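Local coordinates for glycosyl hydrolase family 2, TIM barrel domain protein (Faecalibacterium prausnitzii A2-165, PDB 6ED2), which probably hydrolyses beta-glucuronides as a family 2 beta-glucuronidase of the human gut microbiota, at residues 417-430 with 456-468. Numbering follows the deposited sequence.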
loop_
_atom_site.group_PDB
_atom_site.type_symbol
_atom_site.label_atom_id
_atom_site.label_comp_id
_atom_site.label_asym_id
_atom_site.label_seq_id
_atom_site.Cartn_x
_atom_site.Cartn_y
_atom_site.Cartn_z
ATOM N N LYS A 417 -40.749 10.366 14.978
ATOM C CA LYS A 417 -41.111 11.494 15.828
ATOM C C LYS A 417 -40.405 11.423 17.178
ATOM O O LYS A 417 -39.934 12.443 17.696
ATOM C CB LYS A 417 -42.626 11.529 16.019
ATOM C CG LYS A 417 -43.383 12.111 14.846
ATOM C CD LYS A 417 -44.883 11.875 15.003
ATOM C CE LYS A 417 -45.684 12.835 14.125
ATOM N NZ LYS A 417 -47.157 12.557 14.150
ATOM N N ALA A 418 -40.332 10.228 17.766
ATOM C CA ALA A 418 -39.668 10.054 19.059
ATOM C C ALA A 418 -38.183 10.388 18.971
ATOM O O ALA A 418 -37.650 11.141 19.795
ATOM C CB ALA A 418 -39.859 8.617 19.543
ATOM N N ALA A 419 -37.498 9.826 17.969
ATOM C CA ALA A 419 -36.092 10.139 17.752
ATOM C C ALA A 419 -35.881 11.633 17.558
ATOM O O ALA A 419 -34.963 12.223 18.146
ATOM C CB ALA A 419 -35.573 9.353 16.544
ATOM N N LEU A 420 -36.732 12.266 16.742
ATOM C CA LEU A 420 -36.612 13.701 16.510
ATOM C C LEU A 420 -36.813 14.481 17.797
ATOM O O LEU A 420 -36.105 15.461 18.068
ATOM C CB LEU A 420 -37.642 14.141 15.457
ATOM C CG LEU A 420 -37.691 15.626 15.113
ATOM C CD1 LEU A 420 -36.294 16.150 14.729
ATOM C CD2 LEU A 420 -38.734 15.928 13.997
ATOM N N THR A 421 -37.804 14.078 18.593
ATOM C CA THR A 421 -38.080 14.772 19.840
ATOM C C THR A 421 -36.890 14.670 20.780
ATOM O O THR A 421 -36.449 15.666 21.363
ATOM C CB THR A 421 -39.346 14.181 20.482
ATOM O OG1 THR A 421 -40.462 14.370 19.596
ATOM C CG2 THR A 421 -39.641 14.837 21.824
ATOM N N ASP A 422 -36.354 13.456 20.930
ATOM C CA ASP A 422 -35.220 13.237 21.819
ATOM C C ASP A 422 -33.982 13.963 21.311
ATOM O O ASP A 422 -33.257 14.588 22.095
ATOM C CB ASP A 422 -34.982 11.731 21.965
ATOM C CG ASP A 422 -36.016 11.080 22.882
ATOM O OD1 ASP A 422 -36.683 11.840 23.595
ATOM O OD2 ASP A 422 -36.186 9.841 22.885
ATOM N N MET A 423 -33.746 13.946 19.998
ATOM C CA MET A 423 -32.569 14.636 19.488
ATOM C C MET A 423 -32.647 16.132 19.768
ATOM O O MET A 423 -31.670 16.745 20.226
ATOM C CB MET A 423 -32.391 14.388 17.989
ATOM C CG MET A 423 -31.272 15.275 17.431
ATOM S SD MET A 423 -30.960 15.112 15.664
ATOM C CE MET A 423 -32.438 15.915 15.003
ATOM N N ILE A 424 -33.803 16.748 19.500
ATOM C CA ILE A 424 -33.890 18.192 19.695
ATOM C C ILE A 424 -33.858 18.541 21.181
ATOM O O ILE A 424 -33.212 19.512 21.587
ATOM C CB ILE A 424 -35.134 18.755 18.986
ATOM C CG1 ILE A 424 -34.924 18.673 17.467
ATOM C CG2 ILE A 424 -35.414 20.199 19.451
ATOM C CD1 ILE A 424 -36.003 19.376 16.667
ATOM N N ASP A 425 -34.537 17.753 22.021
ATOM C CA ASP A 425 -34.447 17.989 23.463
ATOM C C ASP A 425 -33.010 17.844 23.979
ATOM O O ASP A 425 -32.559 18.645 24.805
ATOM C CB ASP A 425 -35.394 17.043 24.209
ATOM C CG ASP A 425 -36.831 17.565 24.221
ATOM O OD1 ASP A 425 -37.021 18.811 24.102
ATOM O OD2 ASP A 425 -37.762 16.731 24.322
ATOM N N ARG A 426 -32.271 16.838 23.498
ATOM C CA ARG A 426 -30.903 16.631 23.982
ATOM C C ARG A 426 -29.967 17.749 23.528
ATOM O O ARG A 426 -29.101 18.185 24.292
ATOM C CB ARG A 426 -30.368 15.278 23.508
ATOM C CG ARG A 426 -29.072 14.826 24.220
ATOM C CD ARG A 426 -28.457 13.631 23.495
ATOM N NE ARG A 426 -27.965 14.047 22.181
ATOM C CZ ARG A 426 -27.167 13.316 21.402
ATOM N NH1 ARG A 426 -26.746 12.119 21.802
ATOM N NH2 ARG A 426 -26.776 13.799 20.222
ATOM N N ASP A 427 -30.141 18.248 22.300
ATOM C CA ASP A 427 -29.103 19.038 21.658
ATOM C C ASP A 427 -29.434 20.515 21.530
ATOM O O ASP A 427 -28.581 21.279 21.074
ATOM C CB ASP A 427 -28.786 18.445 20.273
ATOM C CG ASP A 427 -28.188 17.048 20.382
ATOM O OD1 ASP A 427 -27.828 16.655 21.517
ATOM O OD2 ASP A 427 -28.097 16.323 19.363
ATOM N N LYS A 428 -30.615 20.952 21.967
ATOM C CA LYS A 428 -31.066 22.296 21.606
ATOM C C LYS A 428 -30.229 23.400 22.236
ATOM O O LYS A 428 -30.224 24.519 21.712
ATOM C CB LYS A 428 -32.534 22.487 21.992
ATOM C CG LYS A 428 -32.796 22.394 23.502
ATOM C CD LYS A 428 -34.242 22.012 23.811
ATOM C CE LYS A 428 -34.429 21.668 25.297
ATOM N NZ LYS A 428 -35.743 21.016 25.561
ATOM N N ASN A 429 -29.491 23.133 23.318
ATOM C CA ASN A 429 -28.753 24.220 23.963
ATOM C C ASN A 429 -27.288 24.297 23.549
ATOM O O ASN A 429 -26.549 25.125 24.092
ATOM C CB ASN A 429 -28.864 24.115 25.485
ATOM C CG ASN A 429 -30.276 24.370 25.974
ATOM O OD1 ASN A 429 -30.868 25.402 25.659
ATOM N ND2 ASN A 429 -30.844 23.405 26.697
ATOM N N HIS A 430 -26.855 23.481 22.598
ATOM C CA HIS A 430 -25.486 23.586 22.103
ATOM C C HIS A 430 -25.383 24.799 21.190
ATOM O O HIS A 430 -26.133 24.894 20.217
ATOM C CB HIS A 430 -25.097 22.328 21.324
ATOM C CG HIS A 430 -24.901 21.119 22.181
ATOM N ND1 HIS A 430 -23.928 21.050 23.157
ATOM C CD2 HIS A 430 -25.539 19.924 22.197
ATOM C CE1 HIS A 430 -23.978 19.864 23.741
ATOM N NE2 HIS A 430 -24.951 19.165 23.182
ATOM N N LEU A 456 -43.538 15.825 10.323
ATOM C CA LEU A 456 -42.166 15.806 10.835
ATOM C C LEU A 456 -41.570 17.197 10.866
ATOM O O LEU A 456 -40.961 17.606 11.862
ATOM C CB LEU A 456 -41.288 14.904 9.986
ATOM C CG LEU A 456 -41.224 13.467 10.461
ATOM C CD1 LEU A 456 -40.448 12.701 9.429
ATOM C CD2 LEU A 456 -40.584 13.353 11.833
ATOM N N PHE A 457 -41.712 17.937 9.769
ATOM C CA PHE A 457 -41.165 19.285 9.737
ATOM C C PHE A 457 -41.923 20.206 10.677
ATOM O O PHE A 457 -41.343 21.155 11.206
ATOM C CB PHE A 457 -41.175 19.811 8.300
ATOM C CG PHE A 457 -40.049 19.268 7.466
ATOM C CD1 PHE A 457 -38.901 20.016 7.260
ATOM C CD2 PHE A 457 -40.131 17.996 6.923
ATOM C CE1 PHE A 457 -37.852 19.517 6.504
ATOM C CE2 PHE A 457 -39.092 17.476 6.181
ATOM C CZ PHE A 457 -37.939 18.249 5.970
ATOM N N GLU A 458 -43.211 19.941 10.909
ATOM C CA GLU A 458 -43.943 20.747 11.882
ATOM C C GLU A 458 -43.435 20.480 13.296
ATOM O O GLU A 458 -43.207 21.416 14.074
ATOM C CB GLU A 458 -45.449 20.468 11.771
ATOM C CG GLU A 458 -46.203 21.469 10.870
ATOM C CD GLU A 458 -47.511 20.912 10.227
ATOM O OE1 GLU A 458 -47.948 21.491 9.198
ATOM O OE2 GLU A 458 -48.112 19.924 10.735
ATOM N N LEU A 459 -43.239 19.203 13.637
ATOM C CA LEU A 459 -42.674 18.848 14.939
ATOM C C LEU A 459 -41.321 19.523 15.170
ATOM O O LEU A 459 -41.070 20.082 16.244
ATOM C CB LEU A 459 -42.551 17.330 15.043
ATOM C CG LEU A 459 -42.135 16.768 16.405
ATOM C CD1 LEU A 459 -43.107 17.224 17.515
ATOM C CD2 LEU A 459 -42.029 15.242 16.328
ATOM N N ALA A 460 -40.443 19.505 14.160
ATOM C CA ALA A 460 -39.121 20.110 14.330
ATOM C C ALA A 460 -39.217 21.602 14.576
ATOM O O ALA A 460 -38.404 22.165 15.319
ATOM C CB ALA A 460 -38.240 19.846 13.102
ATOM N N ARG A 461 -40.186 22.267 13.948
ATOM C CA ARG A 461 -40.413 23.674 14.246
ATOM C C ARG A 461 -40.893 23.858 15.683
ATOM O O ARG A 461 -40.361 24.697 16.422
ATOM C CB ARG A 461 -41.418 24.253 13.251
ATOM C CG ARG A 461 -41.927 25.640 13.582
ATOM C CD ARG A 461 -42.711 26.194 12.407
ATOM N NE ARG A 461 -41.837 26.749 11.374
ATOM C CZ ARG A 461 -42.183 26.906 10.096
ATOM N NH1 ARG A 461 -43.387 26.532 9.674
ATOM N NH2 ARG A 461 -41.324 27.447 9.233
ATOM N N ARG A 462 -41.888 23.067 16.103
ATOM C CA ARG A 462 -42.463 23.219 17.442
ATOM C C ARG A 462 -41.440 22.946 18.540
ATOM O O ARG A 462 -41.436 23.626 19.572
ATOM C CB ARG A 462 -43.642 22.267 17.640
ATOM C CG ARG A 462 -44.880 22.534 16.835
ATOM C CD ARG A 462 -45.796 21.328 17.006
ATOM N NE ARG A 462 -47.053 21.443 16.279
ATOM C CZ ARG A 462 -48.096 20.651 16.509
ATOM N NH1 ARG A 462 -48.003 19.700 17.443
ATOM N NH2 ARG A 462 -49.226 20.798 15.817
ATOM N N LEU A 463 -40.597 21.920 18.356
ATOM C CA LEU A 463 -39.703 21.488 19.432
ATOM C C LEU A 463 -38.576 22.476 19.688
ATOM O O LEU A 463 -38.051 22.529 20.805
ATOM C CB LEU A 463 -39.084 20.139 19.104
ATOM C CG LEU A 463 -39.973 18.914 19.147
ATOM C CD1 LEU A 463 -39.227 17.823 18.406
ATOM C CD2 LEU A 463 -40.261 18.536 20.593
ATOM N N ASP A 464 -38.172 23.246 18.681
ATOM C CA ASP A 464 -36.955 24.022 18.824
ATOM C C ASP A 464 -37.282 25.440 19.257
ATOM O O ASP A 464 -37.797 26.222 18.442
ATOM C CB ASP A 464 -36.158 24.031 17.522
ATOM C CG ASP A 464 -34.833 24.756 17.665
ATOM O OD1 ASP A 464 -34.531 25.226 18.782
ATOM O OD2 ASP A 464 -34.100 24.886 16.665
ATOM N N PRO A 465 -36.951 25.837 20.488
ATOM C CA PRO A 465 -37.178 27.234 20.888
ATOM C C PRO A 465 -36.439 28.221 20.017
ATOM O O PRO A 465 -36.841 29.384 19.935
ATOM C CB PRO A 465 -36.658 27.281 22.336
ATOM C CG PRO A 465 -36.489 25.875 22.754
ATOM C CD PRO A 465 -36.199 25.097 21.510
ATOM N N GLN A 466 -35.352 27.812 19.382
ATOM C CA GLN A 466 -34.575 28.744 18.575
ATOM C C GLN A 466 -34.990 28.747 17.115
ATOM O O GLN A 466 -34.482 29.575 16.352
ATOM C CB GLN A 466 -33.077 28.420 18.677
ATOM C CG GLN A 466 -32.523 28.577 20.084
ATOM C CD GLN A 466 -31.061 28.164 20.189
ATOM O OE1 GLN A 466 -30.292 28.270 19.228
ATOM N NE2 GLN A 466 -30.671 27.699 21.361
ATOM N N LYS A 467 -35.882 27.839 16.708
ATOM C CA LYS A 467 -36.445 27.850 15.359
ATOM C C LYS A 467 -35.330 27.796 14.310
ATOM O O LYS A 467 -35.301 28.571 13.351
ATOM C CB LYS A 467 -37.348 29.079 15.167
ATOM C CG LYS A 467 -38.521 29.139 16.177
ATOM C CD LYS A 467 -39.619 28.132 15.791
ATOM C CE LYS A 467 -40.801 28.084 16.788
ATOM N NZ LYS A 467 -40.652 26.999 17.820
ATOM N N ARG A 468 -34.393 26.874 14.521
ATOM C CA ARG A 468 -33.275 26.708 13.610
ATOM C C ARG A 468 -33.746 26.043 12.319
ATOM O O ARG A 468 -34.690 25.244 12.332
ATOM C CB ARG A 468 -32.179 25.861 14.257
ATOM C CG ARG A 468 -31.185 26.672 15.056
ATOM C CD ARG A 468 -30.462 25.800 16.064
ATOM N NE ARG A 468 -31.341 25.403 17.157
ATOM C CZ ARG A 468 -30.915 25.082 18.379
ATOM N NH1 ARG A 468 -29.605 25.066 18.661
ATOM N NH2 ARG A 468 -31.802 24.770 19.316
HETATM O O HOH W 1 -38.400 20.900 23.096
HETATM O O HOH W 2 -32.848 26.060 23.405
HETATM O O HOH W 3 -27.885 27.061 21.647
#
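Two neighbouring outer helices of the TIM barrel, 409-427 and 449-463, pack through Leu-420, a knob whose hole is formed by Leu-456, Leu-459, Ala-460 and Leu-463. With CG anti to the backbone N (chi1 178°), Leu-420 drives CD2 to 3.8 Å from CD2 of Leu-456 and 4.0 Å from CB of Ala-460. One turn on, Ile-424 lays CG2 against CB of Leu-463 at 3.7 Å, while the Leu-463 side chain crosses that of Thr-421 at about a right angle, its CD1 touching Thr-421 CA (3.6 Å). The segment axes run nearly parallel, 23° apart, as expected of helices from consecutive beta/alpha units of the barrel, with strand 433-440 between them in sequence. Beyond this apolar patch the contact turns polar. Arg-468 grips the carbonyl O of Lys-428 end-on, NH2 at 2.9 Å in the carbonyl plane on a lone pair and NH1 at 3.2 Å from above that plane. Arg-468 also meets Asp-464 side-on, NE to OD2 at 2.8 Å and NH2, shared by both grips, to OD1 at 2.8 Å, fixing the guanidinium's rotation. A leucine in its place would probably leave the buried Asp-464 carboxylate without its countercharge and the Lys-428 carbonyl without these two donors. Asp-464 OD1 also accepts from Gln-466 N, closing an Asx turn.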